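Local coordinates for protein MmeI (Methylophilus methylotrophus, PDB 5HR4) that probably methylates adenine in DNA with S-adenosyl-L-methionine as donor and, as a Type IIL restriction-modification enzyme, also cuts DNA, at residues E187-L190 / V191-F195; K207-F210 / Q211-I214; H227-N230 / T231-V235; A274-E277 / A278-L282. All coordinates share one frame; numbering follows the deposited sequence.

Contact 1 of 4, residues E187-L190 / V191-F195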
loop_
_atom_site.group_PDB
_atom_site.type_symbol
_atom_site.label_atom_id
_atom_site.label_comp_id
_atom_site.label_asym_id
_atom_site.label_seq_id
_atom_site.Cartn_x
_atom_site.Cartn_y
_atom_site.Cartn_z
ATOM N N GLU A 187 18.621 19.113 4.813
ATOM C CA GLU A 187 18.299 17.801 5.357
ATOM C C GLU A 187 19.211 17.436 6.519
ATOM O O GLU A 187 18.748 16.907 7.539
ATOM C CB GLU A 187 18.402 16.732 4.270
ATOM C CG GLU A 187 17.899 17.118 2.888
ATOM C CD GLU A 187 16.448 17.594 2.856
ATOM O OE1 GLU A 187 15.995 18.064 1.778
ATOM O OE2 GLU A 187 15.763 17.514 3.903
ATOM N N LEU A 188 20.516 17.686 6.380
ATOM C CA LEU A 188 21.439 17.308 7.442
ATOM C C LEU A 188 21.448 18.326 8.576
ATOM O O LEU A 188 21.660 17.947 9.736
ATOM C CB LEU A 188 22.836 17.113 6.866
ATOM C CG LEU A 188 24.098 16.894 7.713
ATOM C CD1 LEU A 188 23.936 15.825 8.770
ATOM C CD2 LEU A 188 25.201 16.508 6.773
ATOM N N TYR A 189 21.217 19.606 8.279
ATOM C CA TYR A 189 21.041 20.581 9.353
ATOM C C TYR A 189 19.952 20.123 10.308
ATOM O O TYR A 189 20.137 20.106 11.529
ATOM C CB TYR A 189 20.691 21.946 8.769
ATOM C CG TYR A 189 20.984 23.137 9.662
ATOM C CD1 TYR A 189 20.059 23.566 10.602
ATOM C CD2 TYR A 189 22.170 23.856 9.530
ATOM C CE1 TYR A 189 20.310 24.659 11.412
ATOM C CE2 TYR A 189 22.432 24.943 10.337
ATOM C CZ TYR A 189 21.504 25.346 11.283
ATOM O OH TYR A 189 21.760 26.449 12.088
ATOM N N LEU A 190 18.818 19.689 9.757
ATOM C CA LEU A 190 17.644 19.430 10.581
ATOM C C LEU A 190 17.821 18.147 11.382
ATOM O O LEU A 190 17.595 18.108 12.599
ATOM C CB LEU A 190 16.408 19.356 9.691
ATOM C CG LEU A 190 15.088 19.577 10.428
ATOM C CD1 LEU A 190 14.775 21.076 10.582
ATOM C CD2 LEU A 190 13.964 18.834 9.730
ATOM N N VAL A 191 18.259 17.088 10.710
ATOM C CA VAL A 191 18.572 15.840 11.390
ATOM C C VAL A 191 19.650 16.040 12.466
ATOM O O VAL A 191 19.621 15.381 13.510
ATOM C CB VAL A 191 18.962 14.807 10.316
ATOM C CG1 VAL A 191 20.408 14.340 10.470
ATOM C CG2 VAL A 191 17.952 13.652 10.264
ATOM N N ARG A 192 20.589 16.963 12.264
ATOM C CA ARG A 192 21.489 17.320 13.359
ATOM C C ARG A 192 20.728 17.937 14.533
ATOM O O ARG A 192 20.903 17.513 15.683
ATOM C CB ARG A 192 22.581 18.264 12.868
ATOM C CG ARG A 192 23.694 17.563 12.096
ATOM C CD ARG A 192 24.506 18.577 11.305
ATOM N NE ARG A 192 25.684 17.975 10.698
ATOM C CZ ARG A 192 26.790 18.648 10.400
ATOM N NH1 ARG A 192 26.862 19.947 10.665
ATOM N NH2 ARG A 192 27.829 18.020 9.861
ATOM N N LEU A 193 19.889 18.948 14.271
ATOM C CA LEU A 193 19.056 19.512 15.334
ATOM C C LEU A 193 18.264 18.433 16.054
ATOM O O LEU A 193 18.086 18.482 17.278
ATOM C CB LEU A 193 18.097 20.544 14.761
ATOM C CG LEU A 193 18.828 21.713 14.132
ATOM C CD1 LEU A 193 17.831 22.474 13.280
ATOM C CD2 LEU A 193 19.387 22.584 15.222
ATOM N N LEU A 194 17.752 17.464 15.303
ATOM C CA LEU A 194 16.975 16.405 15.920
ATOM C C LEU A 194 17.812 15.662 16.945
ATOM O O LEU A 194 17.347 15.371 18.055
ATOM C CB LEU A 194 16.474 15.455 14.846
ATOM C CG LEU A 194 15.607 14.326 15.361
ATOM C CD1 LEU A 194 14.374 14.899 16.042
ATOM C CD2 LEU A 194 15.246 13.440 14.186
ATOM N N PHE A 195 19.056 15.360 16.592
ATOM C CA PHE A 195 19.936 14.692 17.542
ATOM C C PHE A 195 20.166 15.568 18.761
ATOM O O PHE A 195 20.174 15.081 19.893
ATOM C CB PHE A 195 21.256 14.332 16.871
ATOM C CG PHE A 195 22.287 13.800 17.817
ATOM C CD1 PHE A 195 23.088 14.659 18.546
ATOM C CD2 PHE A 195 22.466 12.439 17.962
ATOM C CE1 PHE A 195 24.026 14.183 19.410
ATOM C CE2 PHE A 195 23.416 11.947 18.826
ATOM C CZ PHE A 195 24.201 12.820 19.554
#

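Contact 2 of 4, residues K207-F210 / Q211-I214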
loop_
_atom_site.group_PDB
_atom_site.type_symbol
_atom_site.label_atom_id
_atom_site.label_comp_id
_atom_site.label_asym_id
_atom_site.label_seq_id
_atom_site.Cartn_x
_atom_site.Cartn_y
_atom_site.Cartn_z
ATOM N N LYS A 207 21.537 17.762 31.086
ATOM C CA LYS A 207 20.115 18.015 30.898
ATOM C C LYS A 207 19.871 19.437 30.417
ATOM O O LYS A 207 20.300 20.404 31.053
ATOM C CB LYS A 207 19.361 17.755 32.206
ATOM C CG LYS A 207 17.864 17.535 32.016
ATOM C CD LYS A 207 17.303 16.498 33.005
ATOM C CE LYS A 207 15.881 16.064 32.605
ATOM N NZ LYS A 207 15.238 15.116 33.575
ATOM N N SER A 208 19.219 19.547 29.265
ATOM C CA SER A 208 18.763 20.816 28.703
ATOM C C SER A 208 19.908 21.743 28.283
ATOM O O SER A 208 19.706 22.951 28.142
ATOM C CB SER A 208 17.831 21.538 29.681
ATOM O OG SER A 208 16.593 20.852 29.787
ATOM N N LEU A 209 21.109 21.210 28.053
ATOM C CA LEU A 209 22.246 22.082 27.774
ATOM C C LEU A 209 22.048 22.850 26.474
ATOM O O LEU A 209 22.358 24.044 26.390
ATOM C CB LEU A 209 23.526 21.263 27.716
ATOM C CG LEU A 209 24.749 22.129 27.932
ATOM C CD1 LEU A 209 24.823 22.531 29.386
ATOM C CD2 LEU A 209 25.976 21.361 27.506
ATOM N N PHE A 210 21.513 22.182 25.455
ATOM C CA PHE A 210 21.202 22.855 24.204
ATOM C C PHE A 210 20.205 23.979 24.424
ATOM O O PHE A 210 20.418 25.107 23.970
ATOM C CB PHE A 210 20.666 21.851 23.188
ATOM C CG PHE A 210 20.486 22.420 21.828
ATOM C CD1 PHE A 210 21.468 23.227 21.275
ATOM C CD2 PHE A 210 19.345 22.153 21.094
ATOM C CE1 PHE A 210 21.307 23.769 20.027
ATOM C CE2 PHE A 210 19.183 22.680 19.839
ATOM C CZ PHE A 210 20.166 23.487 19.302
ATOM N N GLN A 211 19.104 23.689 25.123
ATOM C CA GLN A 211 18.085 24.711 25.332
ATOM C C GLN A 211 18.636 25.873 26.139
ATOM O O GLN A 211 18.404 27.039 25.799
ATOM C CB GLN A 211 16.853 24.127 26.030
ATOM C CG GLN A 211 15.790 25.200 26.301
ATOM C CD GLN A 211 14.561 24.664 26.999
ATOM O OE1 GLN A 211 14.204 23.500 26.836
ATOM N NE2 GLN A 211 13.899 25.515 27.781
ATOM N N GLU A 212 19.380 25.579 27.206
ATOM C CA GLU A 212 19.901 26.657 28.035
ATOM C C GLU A 212 20.838 27.545 27.235
ATOM O O GLU A 212 20.781 28.775 27.349
ATOM C CB GLU A 212 20.603 26.090 29.267
ATOM C CG GLU A 212 19.637 25.475 30.286
ATOM C CD GLU A 212 20.308 24.479 31.234
ATOM O OE1 GLU A 212 21.537 24.606 31.482
ATOM O OE2 GLU A 212 19.596 23.563 31.720
ATOM N N TYR A 213 21.684 26.945 26.394
ATOM C CA TYR A 213 22.615 27.744 25.605
ATOM C C TYR A 213 21.856 28.716 24.715
ATOM O O TYR A 213 22.104 29.929 24.739
ATOM C CB TYR A 213 23.532 26.838 24.776
ATOM C CG TYR A 213 24.600 27.611 24.039
ATOM C CD1 TYR A 213 25.891 27.731 24.552
ATOM C CD2 TYR A 213 24.317 28.243 22.831
ATOM C CE1 TYR A 213 26.864 28.455 23.870
ATOM C CE2 TYR A 213 25.270 28.963 22.155
ATOM C CZ TYR A 213 26.538 29.073 22.671
ATOM O OH TYR A 213 27.478 29.798 21.964
ATOM N N ILE A 214 20.906 28.198 23.937
ATOM C CA ILE A 214 20.072 29.044 23.094
ATOM C C ILE A 214 19.405 30.141 23.923
ATOM O O ILE A 214 19.383 31.312 23.531
ATOM C CB ILE A 214 19.046 28.170 22.348
ATOM C CG1 ILE A 214 19.768 27.080 21.555
ATOM C CG2 ILE A 214 18.190 28.997 21.406
ATOM C CD1 ILE A 214 18.842 26.164 20.809
HETATM O O HOH W 1 15.199 20.509 27.021
#

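Contact 3 of 4, residues H227-N230 / T231-V235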
loop_
_atom_site.group_PDB
_atom_site.type_symbol
_atom_site.label_atom_id
_atom_site.label_comp_id
_atom_site.label_asym_id
_atom_site.label_seq_id
_atom_site.Cartn_x
_atom_site.Cartn_y
_atom_site.Cartn_z
ATOM N N HIS A 227 24.898 31.539 13.756
ATOM C CA HIS A 227 26.342 31.536 13.956
ATOM C C HIS A 227 26.708 30.573 15.066
ATOM O O HIS A 227 27.581 29.714 14.896
ATOM C CB HIS A 227 26.876 32.935 14.300
ATOM C CG HIS A 227 26.326 34.042 13.458
ATOM N ND1 HIS A 227 26.083 33.907 12.107
ATOM C CD2 HIS A 227 25.959 35.307 13.783
ATOM C CE1 HIS A 227 25.593 35.043 11.636
ATOM N NE2 HIS A 227 25.507 35.908 12.632
ATOM N N HIS A 228 26.041 30.714 16.222
ATOM C CA HIS A 228 26.324 29.860 17.370
ATOM C C HIS A 228 26.047 28.402 17.052
ATOM O O HIS A 228 26.790 27.518 17.480
ATOM C CB HIS A 228 25.496 30.290 18.577
ATOM C CG HIS A 228 25.918 31.594 19.178
ATOM N ND1 HIS A 228 26.542 31.679 20.401
ATOM C CD2 HIS A 228 25.776 32.866 18.740
ATOM C CE1 HIS A 228 26.775 32.947 20.689
ATOM N NE2 HIS A 228 26.316 33.689 19.698
ATOM N N ILE A 229 24.974 28.117 16.317
ATOM C CA ILE A 229 24.729 26.716 15.985
ATOM C C ILE A 229 25.869 26.179 15.122
ATOM O O ILE A 229 26.362 25.069 15.348
ATOM C CB ILE A 229 23.338 26.540 15.338
ATOM C CG1 ILE A 229 22.272 26.749 16.412
ATOM C CG2 ILE A 229 23.165 25.149 14.741
ATOM C CD1 ILE A 229 20.857 26.446 15.967
ATOM N N ASN A 230 26.374 26.996 14.192
ATOM C CA ASN A 230 27.468 26.563 13.320
ATOM C C ASN A 230 28.701 26.182 14.127
ATOM O O ASN A 230 29.340 25.157 13.845
ATOM C CB ASN A 230 27.802 27.660 12.305
ATOM C CG ASN A 230 28.688 27.159 11.168
ATOM O OD1 ASN A 230 29.924 27.314 11.188
ATOM N ND2 ASN A 230 28.060 26.552 10.165
ATOM N N THR A 231 29.045 26.983 15.146
ATOM C CA THR A 231 30.171 26.625 16.012
ATOM C C THR A 231 29.839 25.406 16.856
ATOM O O THR A 231 30.712 24.566 17.116
ATOM C CB THR A 231 30.569 27.785 16.930
ATOM O OG1 THR A 231 30.829 28.966 16.163
ATOM C CG2 THR A 231 31.831 27.433 17.706
ATOM N N LEU A 232 28.588 25.299 17.309
ATOM C CA LEU A 232 28.186 24.101 18.031
ATOM C C LEU A 232 28.428 22.870 17.171
ATOM O O LEU A 232 29.083 21.912 17.605
ATOM C CB LEU A 232 26.727 24.203 18.464
ATOM C CG LEU A 232 26.101 22.976 19.153
ATOM C CD1 LEU A 232 26.833 22.506 20.426
ATOM C CD2 LEU A 232 24.664 23.270 19.456
ATOM N N PHE A 233 27.974 22.911 15.914
ATOM C CA PHE A 233 28.218 21.782 15.020
ATOM C C PHE A 233 29.699 21.496 14.870
ATOM O O PHE A 233 30.086 20.337 14.682
ATOM C CB PHE A 233 27.616 22.026 13.644
ATOM C CG PHE A 233 26.119 21.958 13.611
ATOM C CD1 PHE A 233 25.401 21.416 14.673
ATOM C CD2 PHE A 233 25.430 22.415 12.509
ATOM C CE1 PHE A 233 24.020 21.343 14.630
ATOM C CE2 PHE A 233 24.049 22.343 12.461
ATOM C CZ PHE A 233 23.344 21.803 13.518
ATOM N N TYR A 234 30.548 22.520 14.945
ATOM C CA TYR A 234 31.973 22.235 14.844
ATOM C C TYR A 234 32.494 21.610 16.136
ATOM O O TYR A 234 33.277 20.653 16.089
ATOM C CB TYR A 234 32.770 23.493 14.470
ATOM C CG TYR A 234 34.238 23.350 14.798
ATOM C CD1 TYR A 234 35.116 22.676 13.945
ATOM C CD2 TYR A 234 34.746 23.846 15.999
ATOM C CE1 TYR A 234 36.469 22.523 14.287
ATOM C CE2 TYR A 234 36.083 23.705 16.336
ATOM C CZ TYR A 234 36.939 23.050 15.483
ATOM O OH TYR A 234 38.257 22.926 15.859
ATOM N N VAL A 235 32.057 22.115 17.299
ATOM C CA VAL A 235 32.519 21.546 18.567
ATOM C C VAL A 235 32.157 20.071 18.653
ATOM O O VAL A 235 33.018 19.222 18.911
ATOM C CB VAL A 235 31.948 22.314 19.771
ATOM C CG1 VAL A 235 32.211 21.514 21.050
ATOM C CG2 VAL A 235 32.575 23.679 19.876
#

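Contact 4 of 4, residues A274-E277 / A278-L282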
loop_
_atom_site.group_PDB
_atom_site.type_symbol
_atom_site.label_atom_id
_atom_site.label_comp_id
_atom_site.label_asym_id
_atom_site.label_seq_id
_atom_site.Cartn_x
_atom_site.Cartn_y
_atom_site.Cartn_z
ATOM N N ALA A 274 10.605 34.157 15.253
ATOM C CA ALA A 274 9.642 33.059 15.293
ATOM C C ALA A 274 10.313 31.709 15.077
ATOM O O ALA A 274 9.875 30.702 15.650
ATOM C CB ALA A 274 8.547 33.270 14.249
ATOM N N MET A 275 11.347 31.656 14.222
ATOM C CA MET A 275 12.075 30.402 14.031
ATOM C C MET A 275 12.878 30.052 15.270
ATOM O O MET A 275 13.076 28.868 15.569
ATOM C CB MET A 275 13.007 30.468 12.818
ATOM C CG MET A 275 12.339 30.622 11.464
ATOM S SD MET A 275 13.477 31.381 10.244
ATOM C CE MET A 275 14.236 29.923 9.536
ATOM N N ARG A 276 13.350 31.059 16.001
ATOM C CA ARG A 276 14.023 30.758 17.258
ATOM C C ARG A 276 13.034 30.216 18.276
ATOM O O ARG A 276 13.336 29.255 18.995
ATOM C CB ARG A 276 14.721 31.997 17.803
ATOM C CG ARG A 276 15.511 31.708 19.057
ATOM C CD ARG A 276 16.405 32.862 19.386
ATOM N NE ARG A 276 16.916 32.811 20.748
ATOM C CZ ARG A 276 16.278 33.309 21.798
ATOM N NH1 ARG A 276 15.086 33.886 21.646
ATOM N NH2 ARG A 276 16.834 33.224 22.999
ATOM N N GLU A 277 11.840 30.808 18.341
ATOM C CA GLU A 277 10.863 30.343 19.316
ATOM C C GLU A 277 10.382 28.949 18.974
ATOM O O GLU A 277 10.284 28.097 19.862
ATOM C CB GLU A 277 9.706 31.328 19.415
ATOM C CG GLU A 277 10.128 32.599 20.127
ATOM C CD GLU A 277 9.021 33.619 20.227
ATOM O OE1 GLU A 277 7.939 33.410 19.627
ATOM O OE2 GLU A 277 9.244 34.633 20.924
ATOM N N ALA A 278 10.144 28.680 17.687
ATOM C CA ALA A 278 9.782 27.327 17.262
ATOM C C ALA A 278 10.818 26.299 17.712
ATOM O O ALA A 278 10.458 25.201 18.159
ATOM C CB ALA A 278 9.605 27.281 15.745
ATOM N N LEU A 279 12.108 26.641 17.620
ATOM C CA LEU A 279 13.154 25.714 18.043
ATOM C C LEU A 279 13.244 25.615 19.563
ATOM O O LEU A 279 13.494 24.530 20.099
ATOM C CB LEU A 279 14.507 26.130 17.450
ATOM C CG LEU A 279 15.718 25.236 17.784
ATOM C CD1 LEU A 279 15.518 23.800 17.326
ATOM C CD2 LEU A 279 16.998 25.821 17.171
ATOM N N LEU A 280 13.075 26.730 20.277
ATOM C CA LEU A 280 12.971 26.642 21.729
ATOM C C LEU A 280 11.705 25.893 22.131
ATOM O O LEU A 280 11.684 25.160 23.128
ATOM C CB LEU A 280 12.979 28.040 22.342
ATOM C CG LEU A 280 14.331 28.729 22.436
ATOM C CD1 LEU A 280 14.162 30.172 22.918
ATOM C CD2 LEU A 280 15.237 27.934 23.354
ATOM N N ASP A 281 10.635 26.083 21.361
ATOM C CA ASP A 281 9.413 25.317 21.551
ATOM C C ASP A 281 9.689 23.821 21.502
ATOM O O ASP A 281 9.230 23.064 22.364
ATOM C CB ASP A 281 8.418 25.711 20.472
ATOM C CG ASP A 281 7.035 25.702 20.960
ATOM O OD1 ASP A 281 6.454 24.595 21.007
ATOM O OD2 ASP A 281 6.542 26.804 21.291
ATOM N N LEU A 282 10.421 23.372 20.480
ATOM C CA LEU A 282 10.754 21.956 20.394
ATOM C C LEU A 282 11.625 21.526 21.573
ATOM O O LEU A 282 11.469 20.415 22.099
ATOM C CB LEU A 282 11.442 21.664 19.058
ATOM C CG LEU A 282 10.566 21.736 17.802
ATOM C CD1 LEU A 282 11.388 21.481 16.556
ATOM C CD2 LEU A 282 9.435 20.726 17.888
#

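Contact 1 of 4, residues E187-L190 / V191-F195
Leu-188 meets Arg-192 one helical turn on. CD1 of Leu-188 lies 3.4 Å from NE of Arg-192, and CG of Leu-188 is almost as near. The methyl sits obliquely to the guanidinium. Arg-192 has CG beside its backbone N (chi1 -78°), which lays CG and CD along the carbonyl oxygen of Leu-188; the extended chain then carries NE to the leucine. The same spacing joins Tyr-189 and Leu-193. CD1 of Leu-193 lies 3.7 Å from CD1 of Tyr-189 and approaches the ring at a slant. Leu-193 has CG beside its backbone N (chi1 -62°), which turns the side chain back toward the tyrosine. The backbone spaces both pairs. Arg-192 N donates to Leu-188 O at 2.9 Å, and Leu-193 N to Tyr-189 O at 3.0 Å. Both are i to i+4 bonds.

Farther out, Arg-192 NE and NH2 donate to the carbonyl oxygens of Leu-261 and Glu-264. It makes a cation-pi contact with Phe-233, whose ring meets Tyr-189 edge-to-face. This buried stretch of helix 183-200 lies in the MmeI helicase spacer region. Helix 416-440 packs on Leu-190 and Val-191, helix 259-262 on Leu-188 and Val-191, and helix 163-178 on Leu-190 and Leu-194.

Contact 2 of 4, residues K207-F210 / Q211-I214
Ile-214 reaches back one turn to lie on Phe-210. Its CB is 3.7 Å from the carbonyl oxygen of Phe-210. The next atom, CG1, comes closer to that oxygen and also nears ring atom CE1 of Phe-210. CD1 ends over one face of the ring, 3.5 Å from the centroid of Phe-210 and 20° off the ring normal. This is a CH-pi contact, with the methyl offset toward the rim at CZ. CG1 stands beside the backbone N (chi1 -56°) and CD1 continues in an extended line, which carries the methyl back along the helix. Phe-210 has CG anti to its own N (chi1 -173°), and this turns the ring along the helix toward Ile-214. The backbone bond from Ile-214 N to Phe-210 O, 3.1 Å and nearly straight, joins the same two residues.

Ser-208 is the N-cap residue, but its side chain makes no capping bond. Its carbonyl oxygen accepts from Glu-212 N at 2.8 Å. A water links Ser-208 OG, at 3.1 Å, to Gln-211 OE1, at 3.2 Å, and donates to the amide oxygen. The other end of that amide, NE2, donates to Glu-215 OE2. Gln-211 N donates to Glu-200 OE1.

This is the N-terminal part of helix 209-217, in the helicase spacer region. The calcium ligand Cys-283, on helix 273-283, touches Phe-210 and Gln-211. Phe-210 also packs on Cys-196 of helix 183-200 and Leu-232 of helix 225-235, while Ile-214 packs on Leu-280 of helix 273-283.

Contact 3 of 4, residues H227-N230 / T231-V235
Ile-229 and Phe-233 make the main side-chain contact of this part of the helix, and it is apolar. The two lie side by side and point the same way. The CG2 branch of Ile-229 stands over one face of the Phe-233 ring, 3.8 Å from its centroid and 21° off the ring normal. This is a CH-pi contact. The methyl is offset toward the rim, and CZ of Phe-233 is its nearest ring atom at 3.6 Å. Phe-233 keeps CG beside its backbone N (chi1 -72°), which swings the ring back over the preceding turn. The start of the ring also passes the carbonyl oxygen of Ile-229.

The hydrogen bonds across the two segments are all backbone i to i+4 bonds. Phe-233 N donates to Ile-229 O at 2.8 Å and Leu-232 N to His-228 O at 2.9 Å. Thr-231 N to His-227 O is slightly longer. Tyr-234 N to Asn-230 O, at 3.1 Å, is the most bent, with an N-H...O angle of 140°.

Two polar side chains are hydrogen-bonded to residues beyond this helix. His-228 ND1 is hydrogen-bonded to the hydroxyl of Tyr-213. Asn-230 ND2 donates to the carbonyl oxygen of Leu-266.

Helix 225-235 belongs to the same helicase spacer region as the two helices it meets next. It packs on helix 183-200 through Phe-233. It meets helix 209-217 through His-228 and Leu-232, while loop residues Phe-254 and Leu-247 touch Leu-232 and Val-235.

Contact 4 of 4, residues A274-E277 / A278-L282
The backbone from Ala-274 to Asp-281 is alpha helix, with i to i+4 bonds across the join. Ala-278 N donates to Ala-274 O at 2.9 Å, and Leu-280 N donates to Arg-276 O at 2.8 Å. Leu-279 N to Met-275 O is longer, 3.2 Å, with the donor above the carbonyl plane.

Among the side chains, Arg-276 and Leu-280 form the chief contact. They run side by side in the same direction. CD1 of Leu-280 sits over the centre of one guanidinium face, 3.9 Å from CZ of Arg-276. NH1 and NH2 are almost equally near the methyl. The arginine has CG opposite its backbone N (chi1 -176°) and stays extended to NE, which brings the flat group level with the leucine tip. Leu-280 leans back with CG beside its own N (chi1 -78°). The guanidinium is held from beyond this helix as well: NH2 donates to the carbonyl oxygen of Ile-214.

Helix 273-283, which ends at the calcium ligand Cys-283, packs on two others. Leu-279 and Leu-280 pack on helix 209-217. Met-275 and Leu-282 pack on helix 163-178.

Overall arrangement
The four contacts are short stretches of four helices that pack together, beside the calcium site formed by Gln-158, Asp-201, Cys-283 and Leu-285. Contact 2 is nearest the ion: the Gln-211 side chain is about 5 Å from it, against about 10 Å for Leu-280 of contact 4. Contacts 2 and 4 have centres 13 Å apart. Contacts 1 and 3 touch where Tyr-189 OH lies 3.3 Å from Ile-229 CG2. Leu-193 CD2 lies 4.3 Å from Phe-210 CZ, joining contacts 1 and 2. Ile-229 CD1 lies 4.1 Å from Leu-279 CD2, joining contacts 3 and 4. Sinefungin is about 12 Å from the Glu-187 side chain of contact 1.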